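Local coordinates for BH0236 protein (Bacillus halodurans, PDB 5T7A), which probably binds beta-1,3-glucan through a family 56 carbohydrate-binding module, contributing to recognition of this polysaccharide for its hydrolysis, at residues 102-106 / 107-111. Numbering follows the deposited sequence.
Sequences YEKLG and PQYTT. With EDO (1,2-ethanediol), chain C; EDO (1,2-ethanediol), chain D.
Tyr102 and Tyr109 form an antiparallel hydrogen-bonded pair, each N giving to the other's O, while a nearly straight bond from Lys104 N to Pro107 O (2.9 Å, 169°) closes the tip of this beta hairpin. The two tyrosines share one face of the sheet, their ring planes inclined obliquely at 44°. Tyr109 CB lies over the face of the Tyr102 ring, offset toward its rim, in a CH-pi contact, 3.7 Å from Tyr102 CZ. With chi1 at 60°, Tyr102 CG lies between the backbone N and the carbonyl carbon, which brings the ring under that CB; Thr111 CG2 meets the ring edge. Lys104 CB touches the Tyr109 edge at CE2 (3.9 Å), and a water links Tyr109 OH to Lys104 O. A bound ethanediol, probably from crystallisation, lies over a face of the Tyr109 ring. Within the turn, Gly106 N bonds to Glu103 OE2 (2.8 Å) from above the carboxylate plane, while Arg58 forms a salt bridge with the same oxygen. Asp34 hydrogen-bonds Tyr102 OH through OD2 and, in one of two Lys104 conformers, pairs with NZ in a salt bridge through OD1. Phe51 meets the Tyr102 ring, and the hairpin joins inner strand 95-103, beside strand 60-66, to strand 108-117, at one edge of the chain's sheet.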
loop_
_atom_site.group_PDB
_atom_site.type_symbol
_atom_site.label_atom_id
_atom_site.label_comp_id
_atom_site.label_asym_id
_atom_site.label_seq_id
_atom_site.Cartn_x
_atom_site.Cartn_y
_atom_site.Cartn_z
ATOM N N TYR A 102 -2.348 3.745 9.399
ATOM C CA TYR A 102 -1.112 3.446 10.074
ATOM C C TYR A 102 -1.087 3.979 11.473
ATOM O O TYR A 102 -1.585 5.032 11.771
ATOM C CB TYR A 102 0.089 4.019 9.323
ATOM C CG TYR A 102 0.115 5.470 9.122
ATOM C CD1 TYR A 102 -0.566 6.086 8.087
ATOM C CD2 TYR A 102 0.934 6.283 9.954
ATOM C CE1 TYR A 102 -0.482 7.472 7.923
ATOM C CE2 TYR A 102 1.017 7.636 9.781
ATOM C CZ TYR A 102 0.333 8.251 8.750
ATOM O OH TYR A 102 0.396 9.601 8.566
ATOM N N GLU A 103 -0.485 3.200 12.345
ATOM C CA GLU A 103 -0.340 3.623 13.738
ATOM C C GLU A 103 0.960 4.474 13.830
ATOM O O GLU A 103 1.978 4.216 13.137
ATOM C CB GLU A 103 -0.227 2.397 14.582
ATOM C CG GLU A 103 -0.243 2.648 16.085
ATOM C CD GLU A 103 1.119 2.857 16.681
ATOM O OE1 GLU A 103 2.174 2.626 16.043
ATOM O OE2 GLU A 103 1.133 3.285 17.876
ATOM N N LYS A 104 0.953 5.468 14.696
ATOM C CA LYS A 104 2.177 6.241 14.958
ATOM C C LYS A 104 2.104 6.772 16.381
ATOM O O LYS A 104 1.352 7.671 16.650
ATOM C CB LYS A 104 2.320 7.421 13.978
ATOM C CG LYS A 104 3.587 8.279 14.199
ATOM C CD LYS A 104 3.845 9.347 13.140
ATOM C CE LYS A 104 2.912 10.540 13.356
ATOM N NZ LYS A 104 3.495 11.839 12.971
ATOM N N LEU A 105 2.890 6.197 17.276
ATOM C CA LEU A 105 3.029 6.764 18.662
ATOM C C LEU A 105 1.675 6.783 19.421
ATOM O O LEU A 105 1.442 7.661 20.253
ATOM C CB LEU A 105 3.666 8.159 18.627
ATOM C CG LEU A 105 5.065 8.135 18.026
ATOM C CD1 LEU A 105 5.576 9.562 17.855
ATOM C CD2 LEU A 105 6.049 7.255 18.761
ATOM N N GLY A 106 0.821 5.811 19.100
ATOM C CA GLY A 106 -0.411 5.505 19.825
ATOM C C GLY A 106 -1.645 5.539 18.943
ATOM O O GLY A 106 -2.265 4.491 18.709
ATOM N N PRO A 107 -1.977 6.716 18.420
ATOM C CA PRO A 107 -3.134 6.840 17.513
ATOM C C PRO A 107 -2.846 6.286 16.153
ATOM O O PRO A 107 -1.701 5.896 15.874
ATOM C CB PRO A 107 -3.307 8.317 17.347
ATOM C CG PRO A 107 -2.394 8.929 18.318
ATOM C CD PRO A 107 -1.344 7.997 18.630
ATOM N N GLN A 108 -3.894 6.232 15.345
ATOM C CA GLN A 108 -3.774 5.834 13.947
ATOM C C GLN A 108 -4.295 6.950 13.040
ATOM O O GLN A 108 -5.076 7.821 13.412
ATOM C CB GLN A 108 -4.497 4.543 13.643
ATOM C CG GLN A 108 -5.984 4.602 13.968
ATOM C CD GLN A 108 -6.668 3.276 13.599
ATOM O OE1 GLN A 108 -6.121 2.187 13.831
ATOM N NE2 GLN A 108 -7.806 3.358 12.980
ATOM N N TYR A 109 -3.802 6.883 11.821
ATOM C CA TYR A 109 -4.065 7.872 10.809
ATOM C C TYR A 109 -4.345 7.198 9.478
ATOM O O TYR A 109 -3.774 6.171 9.179
ATOM C CB TYR A 109 -2.838 8.822 10.664
ATOM C CG TYR A 109 -2.438 9.426 11.984
ATOM C CD1 TYR A 109 -3.075 10.551 12.476
ATOM C CD2 TYR A 109 -1.449 8.829 12.771
ATOM C CE1 TYR A 109 -2.771 11.045 13.724
ATOM C CE2 TYR A 109 -1.112 9.348 14.014
ATOM C CZ TYR A 109 -1.764 10.470 14.459
ATOM O OH TYR A 109 -1.428 11.039 15.715
ATOM N N THR A 110 -5.206 7.799 8.662
ATOM C CA THR A 110 -5.547 7.250 7.357
ATOM C C THR A 110 -5.252 8.193 6.223
ATOM O O THR A 110 -5.525 9.398 6.302
ATOM C CB THR A 110 -7.038 6.867 7.349
ATOM O OG1 THR A 110 -7.334 5.900 8.411
ATOM C CG2 THR A 110 -7.479 6.264 6.021
ATOM N N THR A 111 -4.683 7.644 5.170
ATOM C CA THR A 111 -4.324 8.426 4.023
ATOM C C THR A 111 -5.485 8.544 3.002
ATOM O O THR A 111 -6.444 7.812 3.036
ATOM C CB THR A 111 -3.106 7.792 3.300
ATOM O OG1 THR A 111 -3.491 6.634 2.525
ATOM C CG2 THR A 111 -2.006 7.456 4.253
HETATM C C1 EDO C . -0.095 12.431 11.867
HETATM O O1 EDO C . 1.180 12.838 11.238
HETATM C C2 EDO C . -0.950 13.663 11.922
HETATM O O2 EDO C . -0.442 14.535 12.891
HETATM C C1 EDO D . -4.690 1.524 18.519
HETATM O O1 EDO D . -4.298 1.954 19.860
HETATM C C2 EDO D . -3.960 2.425 17.597
HETATM O O2 EDO D . -4.626 3.551 17.434
HETATM O O HOH W 1 1.004 10.411 16.823
#